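Local structure of probable GTP-binding protein engB (Pyrococcus horikoshii, 2CXX) at residues S15-I18 with Y19-G23; P32-R36 with K37-I41; K136-Q139 with E140-F144. The protein binds GDP and probably GTP as a probable GTPase of the EngB family, with magnesium as cofactor, and is thought to be needed for normal cell division and septation. One frame throughout, in Å; residues are numbered along the deposited sequence.

Interaction 1 (S15-I18 with Y19-G23); sequences STLI and YRLTG. With GDP (guanosine-5'-diphosphate), chain D.
Thr22 turns back on Ile18, one helical turn earlier, and grips its carbonyl twice: Thr22 N and Thr22 OG1 reach Ile18 O at 2.9 and 2.6 Å. They come from opposite faces of the carbonyl plane, the hydroxyl standing 37° above it rather than on a lone pair. The first torsion sets this up: with chi1 at 66°, OG1 sits between the backbone N and the carbonyl carbon, from where it reaches back to Ile18 O; it also accepts from Lys24 N, just past the helix end. With a valine in place of Thr22, Ile18 O would keep its amide bond alone and Lys24 N would lose an acceptor, which would probably leave the chain looser as it leaves the helix at Gly23. On another side of the helix, Leu17 and Leu21 cross obliquely, Leu17 CD1 lying 3.8 Å from Leu21 CD1. Arg20 runs its CG 3.5 Å from Thr16 O, then bends at chi2 (-56°), and its guanidinium group bonds to the carbonyls of Ala165 and Lys166.

At the other end the same helix holds the nucleotide, as in a P-loop (Walker A motif). Ser15 N gives a bond of 2.8 Å to GDP O3B, and Thr16 OG1 one of 2.6 Å to GDP O1A, which Thr16 N reaches as well. Ser15 OG lies between O3B and O1A with its single proton unassigned, and is also bonded to Arg28.

Helix 14-22 packs its apolar side chains into the fold: Leu17, Ile18 and Leu21 all touch Phe6 of strand 3-8, Leu17 and Leu21 meet Ile171 of helix 171-184, and on strand 46-50 Ile18 lies against Asp50 and Thr22 against Ile48.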
loop_
_atom_site.group_PDB
_atom_site.type_symbol
_atom_site.label_atom_id
_atom_site.label_comp_id
_atom_site.label_asym_id
_atom_site.label_seq_id
_atom_site.Cartn_x
_atom_site.Cartn_y
_atom_site.Cartn_z
ATOM N N SER A 15 -1.256 1.527 -8.916
ATOM C CA SER A 15 -1.285 0.869 -10.230
ATOM C C SER A 15 0.014 1.191 -10.989
ATOM O O SER A 15 0.539 0.314 -11.697
ATOM C CB SER A 15 -2.516 1.292 -11.051
ATOM O OG SER A 15 -2.497 2.696 -11.228
ATOM N N THR A 16 0.532 2.424 -10.898
ATOM C CA THR A 16 1.819 2.752 -11.514
ATOM C C THR A 16 2.965 1.862 -10.963
ATOM O O THR A 16 3.798 1.316 -11.711
ATOM C CB THR A 16 2.216 4.248 -11.281
ATOM O OG1 THR A 16 1.207 5.106 -11.842
ATOM C CG2 THR A 16 3.515 4.554 -12.040
ATOM N N LEU A 17 2.991 1.655 -9.662
ATOM C CA LEU A 17 4.042 0.824 -9.047
ATOM C C LEU A 17 3.928 -0.632 -9.554
ATOM O O LEU A 17 4.907 -1.266 -9.891
ATOM C CB LEU A 17 3.900 0.851 -7.510
ATOM C CG LEU A 17 4.738 -0.134 -6.710
ATOM C CD1 LEU A 17 6.224 -0.048 -7.117
ATOM C CD2 LEU A 17 4.546 0.148 -5.245
ATOM N N ILE A 18 2.712 -1.160 -9.605
ATOM C CA ILE A 18 2.517 -2.534 -10.073
ATOM C C ILE A 18 2.993 -2.688 -11.503
ATOM O O ILE A 18 3.595 -3.731 -11.864
ATOM C CB ILE A 18 1.067 -2.964 -9.947
ATOM C CG1 ILE A 18 0.756 -3.178 -8.465
ATOM C CG2 ILE A 18 0.848 -4.293 -10.726
ATOM C CD1 ILE A 18 -0.667 -3.439 -8.114
ATOM N N TYR A 19 2.723 -1.679 -12.312
ATOM C CA TYR A 19 3.230 -1.695 -13.691
ATOM C C TYR A 19 4.765 -1.640 -13.704
ATOM O O TYR A 19 5.387 -2.331 -14.516
ATOM C CB TYR A 19 2.646 -0.501 -14.472
ATOM C CG TYR A 19 3.317 -0.294 -15.805
ATOM C CD1 TYR A 19 3.227 -1.257 -16.797
ATOM C CD2 TYR A 19 4.088 0.839 -16.052
ATOM C CE1 TYR A 19 3.900 -1.093 -18.008
ATOM C CE2 TYR A 19 4.756 0.991 -17.285
ATOM C CZ TYR A 19 4.645 0.020 -18.217
ATOM O OH TYR A 19 5.346 0.171 -19.387
ATOM N N ARG A 20 5.389 -0.778 -12.895
ATOM C CA ARG A 20 6.873 -0.757 -12.854
ATOM C C ARG A 20 7.481 -2.115 -12.445
ATOM O O ARG A 20 8.524 -2.550 -12.970
ATOM C CB ARG A 20 7.373 0.271 -11.863
ATOM C CG ARG A 20 7.202 1.651 -12.303
ATOM C CD ARG A 20 7.879 1.866 -13.645
ATOM N NE ARG A 20 7.871 3.279 -13.979
ATOM C CZ ARG A 20 8.587 3.792 -14.961
ATOM N NH1 ARG A 20 9.366 2.982 -15.686
ATOM N NH2 ARG A 20 8.519 5.092 -15.220
ATOM N N LEU A 21 6.827 -2.801 -11.510
ATOM C CA LEU A 21 7.285 -4.072 -10.989
ATOM C C LEU A 21 7.044 -5.250 -11.939
ATOM O O LEU A 21 7.871 -6.118 -12.110
ATOM C CB LEU A 21 6.547 -4.375 -9.649
ATOM C CG LEU A 21 7.117 -3.553 -8.467
ATOM C CD1 LEU A 21 6.265 -3.841 -7.182
ATOM C CD2 LEU A 21 8.602 -3.955 -8.192
ATOM N N THR A 22 5.920 -5.238 -12.611
ATOM C CA THR A 22 5.550 -6.373 -13.412
ATOM C C THR A 22 5.472 -6.182 -14.921
ATOM O O THR A 22 5.323 -7.149 -15.629
ATOM C CB THR A 22 4.129 -6.831 -13.045
ATOM O OG1 THR A 22 3.205 -5.799 -13.430
ATOM C CG2 THR A 22 3.963 -7.032 -11.510
ATOM N N GLY A 23 5.474 -4.948 -15.375
ATOM C CA GLY A 23 5.314 -4.710 -16.812
ATOM C C GLY A 23 3.871 -4.898 -17.251
ATOM O O GLY A 23 3.590 -4.908 -18.456
HETATM P PB GDP D . -3.518 4.609 -7.923
HETATM O O1B GDP D . -4.866 5.244 -7.880
HETATM O O2B GDP D . -2.869 4.573 -6.481
HETATM O O3B GDP D . -3.337 3.386 -8.798
HETATM O O3A GDP D . -2.605 5.691 -8.642
HETATM P PA GDP D . -1.922 5.899 -10.072
HETATM O O1A GDP D . -0.872 4.880 -10.280
HETATM O O2A GDP D . -3.011 5.868 -11.207
HETATM O "O5'" GDP D . -1.137 7.289 -9.921
HETATM C "C5'" GDP D . -2.004 8.326 -9.570
HETATM C "C4'" GDP D . -1.357 9.678 -9.899
HETATM O "O4'" GDP D . -0.037 9.792 -9.204
HETATM C "C3'" GDP D . -0.991 9.924 -11.323
HETATM O "O3'" GDP D . -1.241 11.147 -12.027
HETATM C "C2'" GDP D . 0.427 9.330 -11.464
HETATM O "O2'" GDP D . 1.131 9.997 -12.578
HETATM C "C1'" GDP D . 1.036 9.951 -10.203
HETATM N N9 GDP D . 2.215 9.244 -9.683
HETATM C C8 GDP D . 2.381 7.861 -9.448
HETATM N N7 GDP D . 3.556 7.638 -8.967
HETATM C C5 GDP D . 4.227 8.827 -8.855
HETATM C C6 GDP D . 5.521 9.224 -8.398
HETATM O O6 GDP D . 6.320 8.434 -8.000
HETATM N N1 GDP D . 5.863 10.573 -8.420
HETATM C C2 GDP D . 4.980 11.508 -8.879
HETATM N N2 GDP D . 5.368 12.828 -8.887
HETATM N N3 GDP D . 3.774 11.169 -9.310
HETATM C C4 GDP D . 3.368 9.849 -9.312
#

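Interaction 2 (P32-R36 with K37-I41); sequences PGVTR and KIIEI
Val34 lays its CG2 methyl against Ile39, with Val34 CG2 at 3.6 Å from Ile39 CG2 and the other methyl, Val34 CG1, at 4.0 Å from the same carbon. The two branched side chains meet at about a right angle, and one methyl of Ile39 touches both of Val34's. Ile39 presents it by its first torsion: at chi1 60° the longer branch, CG1, stands between backbone N and carbonyl carbon, leaving CG2 beside the backbone N and facing the valine. Val34 itself is turned off the staggered positions, at chi1 108°.

The chain between them folds as a type I beta turn from Val34 to Lys37, closed by Lys37 N giving to Val34 O at 2.9 Å. The amide comes from well above the carbonyl plane, 59° out of it. Arg27 also bonds to the turn, its NH1 to Val34 O and its NH2 to Lys37 O. Lys37 bends at its second torsion and lays its aliphatic part along the neighbouring backbone, with Lys37 CG at 3.9 Å from Gly33 O.

This loop leads into edge strand 39-43 and holds predicted GTP-binding residues, Thr35 among them as a predicted magnesium ligand; it probably corresponds to the first switch region of related GTPases. The chemistry is modest: a small methyl cluster, one backbone bond, and a guanidinium group whose positive charge probably eases the closeness of the two carbonyl oxygens, Val34 O and Lys37 O, at 3.3 Å. Within residues 32-41 themselves, so few bonds are consistent with a loop that could rearrange when the nucleotide changes.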
loop_
_atom_site.group_PDB
_atom_site.type_symbol
_atom_site.label_atom_id
_atom_site.label_comp_id
_atom_site.label_asym_id
_atom_site.label_seq_id
_atom_site.Cartn_x
_atom_site.Cartn_y
_atom_site.Cartn_z
ATOM N N PRO A 32 -13.588 -2.523 -17.963
ATOM C CA PRO A 32 -14.428 -1.604 -17.196
ATOM C C PRO A 32 -15.090 -2.341 -16.040
ATOM O O PRO A 32 -15.128 -3.570 -16.023
ATOM C CB PRO A 32 -15.447 -1.131 -18.227
ATOM C CG PRO A 32 -14.694 -1.263 -19.521
ATOM C CD PRO A 32 -14.030 -2.599 -19.360
ATOM N N GLY A 33 -15.608 -1.596 -15.077
ATOM C CA GLY A 33 -16.274 -2.243 -13.958
ATOM C C GLY A 33 -15.401 -3.031 -12.991
ATOM O O GLY A 33 -15.906 -3.873 -12.221
ATOM N N VAL A 34 -14.094 -2.800 -13.027
ATOM C CA VAL A 34 -13.222 -3.486 -12.090
ATOM C C VAL A 34 -12.759 -2.469 -11.042
ATOM O O VAL A 34 -12.088 -2.824 -10.064
ATOM C CB VAL A 34 -12.029 -4.145 -12.828
ATOM C CG1 VAL A 34 -10.737 -3.416 -12.550
ATOM C CG2 VAL A 34 -11.969 -5.625 -12.458
ATOM N N THR A 35 -13.166 -1.209 -11.224
ATOM C CA THR A 35 -12.789 -0.120 -10.310
ATOM C C THR A 35 -13.062 -0.390 -8.823
ATOM O O THR A 35 -12.345 0.073 -7.926
ATOM C CB THR A 35 -13.504 1.217 -10.724
ATOM O OG1 THR A 35 -13.036 2.269 -9.876
ATOM C CG2 THR A 35 -15.022 1.104 -10.590
ATOM N N ARG A 36 -14.110 -1.136 -8.542
ATOM C CA ARG A 36 -14.434 -1.413 -7.167
ATOM C C ARG A 36 -14.170 -2.865 -6.763
ATOM O O ARG A 36 -14.647 -3.330 -5.731
ATOM C CB ARG A 36 -15.904 -1.007 -6.942
ATOM C CG ARG A 36 -16.111 0.532 -7.013
ATOM C CD ARG A 36 -17.515 0.955 -7.522
ATOM N NE ARG A 36 -18.574 0.028 -7.112
ATOM C CZ ARG A 36 -19.873 0.342 -7.017
ATOM N NH1 ARG A 36 -20.285 1.580 -7.300
ATOM N NH2 ARG A 36 -20.759 -0.594 -6.649
ATOM N N LYS A 37 -13.352 -3.548 -7.567
ATOM C CA LYS A 37 -13.053 -4.962 -7.373
ATOM C C LYS A 37 -11.565 -5.320 -7.198
ATOM O O LYS A 37 -10.648 -4.625 -7.644
ATOM C CB LYS A 37 -13.591 -5.802 -8.554
ATOM C CG LYS A 37 -15.070 -5.654 -8.910
ATOM C CD LYS A 37 -15.978 -6.372 -7.898
ATOM C CE LYS A 37 -17.425 -6.015 -8.158
ATOM N NZ LYS A 37 -18.293 -6.366 -6.972
ATOM N N ILE A 38 -11.366 -6.454 -6.558
ATOM C CA ILE A 38 -10.031 -7.007 -6.304
ATOM C C ILE A 38 -9.603 -7.728 -7.551
ATOM O O ILE A 38 -10.392 -8.466 -8.154
ATOM C CB ILE A 38 -10.106 -7.990 -5.110
ATOM C CG1 ILE A 38 -10.600 -7.222 -3.892
ATOM C CG2 ILE A 38 -8.790 -8.675 -4.868
ATOM C CD1 ILE A 38 -10.904 -8.138 -2.674
ATOM N N ILE A 39 -8.356 -7.525 -7.965
ATOM C CA ILE A 39 -7.877 -8.170 -9.179
ATOM C C ILE A 39 -6.621 -8.973 -8.876
ATOM O O ILE A 39 -5.908 -8.659 -7.913
ATOM C CB ILE A 39 -7.569 -7.136 -10.301
ATOM C CG1 ILE A 39 -6.516 -6.165 -9.852
ATOM C CG2 ILE A 39 -8.889 -6.472 -10.809
ATOM C CD1 ILE A 39 -6.016 -5.345 -11.035
ATOM N N GLU A 40 -6.372 -10.021 -9.659
ATOM C CA GLU A 40 -5.166 -10.857 -9.515
ATOM C C GLU A 40 -4.268 -10.690 -10.724
ATOM O O GLU A 40 -4.710 -10.671 -11.896
ATOM C CB GLU A 40 -5.534 -12.353 -9.348
ATOM C CG GLU A 40 -6.056 -12.626 -7.975
ATOM C CD GLU A 40 -6.239 -14.096 -7.621
ATOM O OE1 GLU A 40 -5.694 -15.005 -8.323
ATOM O OE2 GLU A 40 -6.968 -14.261 -6.642
ATOM N N ILE A 41 -2.999 -10.542 -10.430
ATOM C CA ILE A 41 -1.969 -10.351 -11.467
ATOM C C ILE A 41 -0.873 -11.432 -11.382
ATOM O O ILE A 41 -0.293 -11.678 -10.305
ATOM C CB ILE A 41 -1.343 -8.920 -11.299
ATOM C CG1 ILE A 41 -2.438 -7.855 -11.443
ATOM C CG2 ILE A 41 -0.218 -8.647 -12.354
ATOM C CD1 ILE A 41 -2.165 -6.659 -10.478
#

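Interaction 3 (K136-Q139 with E140-F144); sequences KNVQ and EVINF
Gln139 O accepts from Asn143 N at 2.9 Å, one of the regular backbone bonds that open helix 138-149, and the residue at its start, Asn137, is the N-cap. Asn137 OD1 takes Glu140 N at 3.2 Å, the amide hydrogen pointing fairly straight at it but from above the plane of the side-chain carbonyl. The cap reaches that amide because CG is anti to the backbone N (chi1 -168°), which folds the side chain over the first turn. There it serves an N-H that has no preceding turn of helix to bond to, while the backbone of the same residue, Asn137 O, accepts Val141 N at 3.1 Å.

Asn137 and Glu140 also lie across each other. The amide carbon, Asn137 CG, sits 3.3 Å from Glu140 CB, and the carboxylate stands almost perpendicular to the amide, their planes 85° apart. Lys136 NZ is 5.5 Å from Glu140 OE2, not in contact, though the opposite charges probably attract weakly.

On the apolar side, Val138 and Ile142 run side by side, pointing the same way, Val138 CG2 at 4.1 Å from Ile142 CD1. Both press on Pro162 of strand 160-162, Val138 also touches Leu132, and Ile142 meets Ile156 of helix 156-159. Val141 turns to Pro96 of helix 94-104.

Facing outward, Gln139 bends at chi2 (53°) to bring its amide over Asn143: Gln139 NE2 gives to Asn143 OD1 at 3.0 Å, the acceptor lying in the plane of the glutamine amide.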
loop_
_atom_site.group_PDB
_atom_site.type_symbol
_atom_site.label_atom_id
_atom_site.label_comp_id
_atom_site.label_asym_id
_atom_site.label_seq_id
_atom_site.Cartn_x
_atom_site.Cartn_y
_atom_site.Cartn_z
ATOM N N LYS A 136 10.832 16.654 -0.012
ATOM C CA LYS A 136 12.058 17.356 0.350
ATOM C C LYS A 136 12.824 16.712 1.503
ATOM O O LYS A 136 14.037 16.754 1.480
ATOM C CB LYS A 136 11.783 18.820 0.699
ATOM C CG LYS A 136 11.598 19.068 2.176
ATOM C CD LYS A 136 12.467 20.251 2.686
ATOM C CE LYS A 136 13.153 19.954 4.024
ATOM N NZ LYS A 136 14.528 19.328 3.864
ATOM N N ASN A 137 12.150 16.103 2.481
ATOM C CA ASN A 137 12.885 15.448 3.583
ATOM C C ASN A 137 12.295 14.068 3.814
ATOM O O ASN A 137 11.451 13.857 4.679
ATOM C CB ASN A 137 12.825 16.287 4.871
ATOM C CG ASN A 137 13.826 15.791 5.972
ATOM O OD1 ASN A 137 14.331 14.654 5.934
ATOM N ND2 ASN A 137 14.108 16.679 6.958
ATOM N N VAL A 138 12.772 13.116 3.040
ATOM C CA VAL A 138 12.222 11.781 3.124
ATOM C C VAL A 138 12.463 11.120 4.468
ATOM O O VAL A 138 11.577 10.433 4.957
ATOM C CB VAL A 138 12.739 10.885 1.950
ATOM C CG1 VAL A 138 14.149 10.488 2.174
ATOM C CG2 VAL A 138 11.836 9.688 1.828
ATOM N N GLN A 139 13.631 11.319 5.073
ATOM C CA GLN A 139 13.891 10.727 6.375
ATOM C C GLN A 139 12.886 11.189 7.412
ATOM O O GLN A 139 12.406 10.406 8.254
ATOM C CB GLN A 139 15.317 11.067 6.851
ATOM C CG GLN A 139 15.754 10.192 8.027
ATOM C CD GLN A 139 15.591 8.695 7.756
ATOM O OE1 GLN A 139 16.131 8.166 6.768
ATOM N NE2 GLN A 139 14.843 7.991 8.644
ATOM N N GLU A 140 12.549 12.466 7.343
ATOM C CA GLU A 140 11.590 13.046 8.254
ATOM C C GLU A 140 10.229 12.447 8.008
ATOM O O GLU A 140 9.508 12.167 8.960
ATOM C CB GLU A 140 11.533 14.582 8.065
ATOM C CG GLU A 140 10.450 15.288 8.849
ATOM C CD GLU A 140 10.332 16.780 8.430
ATOM O OE1 GLU A 140 9.370 17.463 8.853
ATOM O OE2 GLU A 140 11.211 17.263 7.666
ATOM N N VAL A 141 9.865 12.217 6.738
ATOM C CA VAL A 141 8.540 11.647 6.457
ATOM C C VAL A 141 8.454 10.209 7.023
ATOM O O VAL A 141 7.471 9.818 7.683
ATOM C CB VAL A 141 8.295 11.659 4.918
ATOM C CG1 VAL A 141 7.124 10.713 4.480
ATOM C CG2 VAL A 141 7.974 13.100 4.497
ATOM N N ILE A 142 9.477 9.433 6.739
ATOM C CA ILE A 142 9.528 8.044 7.189
ATOM C C ILE A 142 9.567 7.977 8.715
ATOM O O ILE A 142 8.943 7.106 9.302
ATOM C CB ILE A 142 10.740 7.345 6.551
ATOM C CG1 ILE A 142 10.435 7.153 5.046
ATOM C CG2 ILE A 142 11.067 6.085 7.280
ATOM C CD1 ILE A 142 11.484 6.416 4.279
ATOM N N ASN A 143 10.230 8.915 9.379
ATOM C CA ASN A 143 10.258 8.855 10.835
ATOM C C ASN A 143 8.894 9.162 11.380
ATOM O O ASN A 143 8.474 8.564 12.375
ATOM C CB ASN A 143 11.242 9.849 11.441
ATOM C CG ASN A 143 12.684 9.432 11.237
ATOM O OD1 ASN A 143 12.970 8.268 10.946
ATOM N ND2 ASN A 143 13.599 10.356 11.422
ATOM N N PHE A 144 8.182 10.098 10.740
ATOM C CA PHE A 144 6.840 10.461 11.185
ATOM C C PHE A 144 5.892 9.265 11.017
ATOM O O PHE A 144 5.121 8.924 11.920
ATOM C CB PHE A 144 6.330 11.677 10.329
ATOM C CG PHE A 144 4.956 12.124 10.660
ATOM C CD1 PHE A 144 4.736 13.004 11.714
ATOM C CD2 PHE A 144 3.865 11.662 9.923
ATOM C CE1 PHE A 144 3.459 13.411 12.014
ATOM C CE2 PHE A 144 2.603 12.047 10.204
ATOM C CZ PHE A 144 2.370 12.932 11.255
#

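How the interactions relate
Interactions 1 and 2 are neighbours in space as well as in the chain: their centres are 15 Å apart, and Ile18 of helix 14-22 packs on Ile41 of strand 39-43, with Ile18 CG2 at 3.8 Å from Ile41 CD1. Interaction 1 holds the GDP directly, whereas in interaction 2 the side chain of Thr35 is still about 9 Å from it, consistent with a switch loop standing off the diphosphate. Interaction 3 lies apart, about 13 Å from interaction 1 and 24 Å from interaction 2 between nearest atoms. It follows the predicted GTP-binding residues 130-133, of which Asp133 is bonded to the GDP here; the side chain of Val138 is about 11 Å from the GDP.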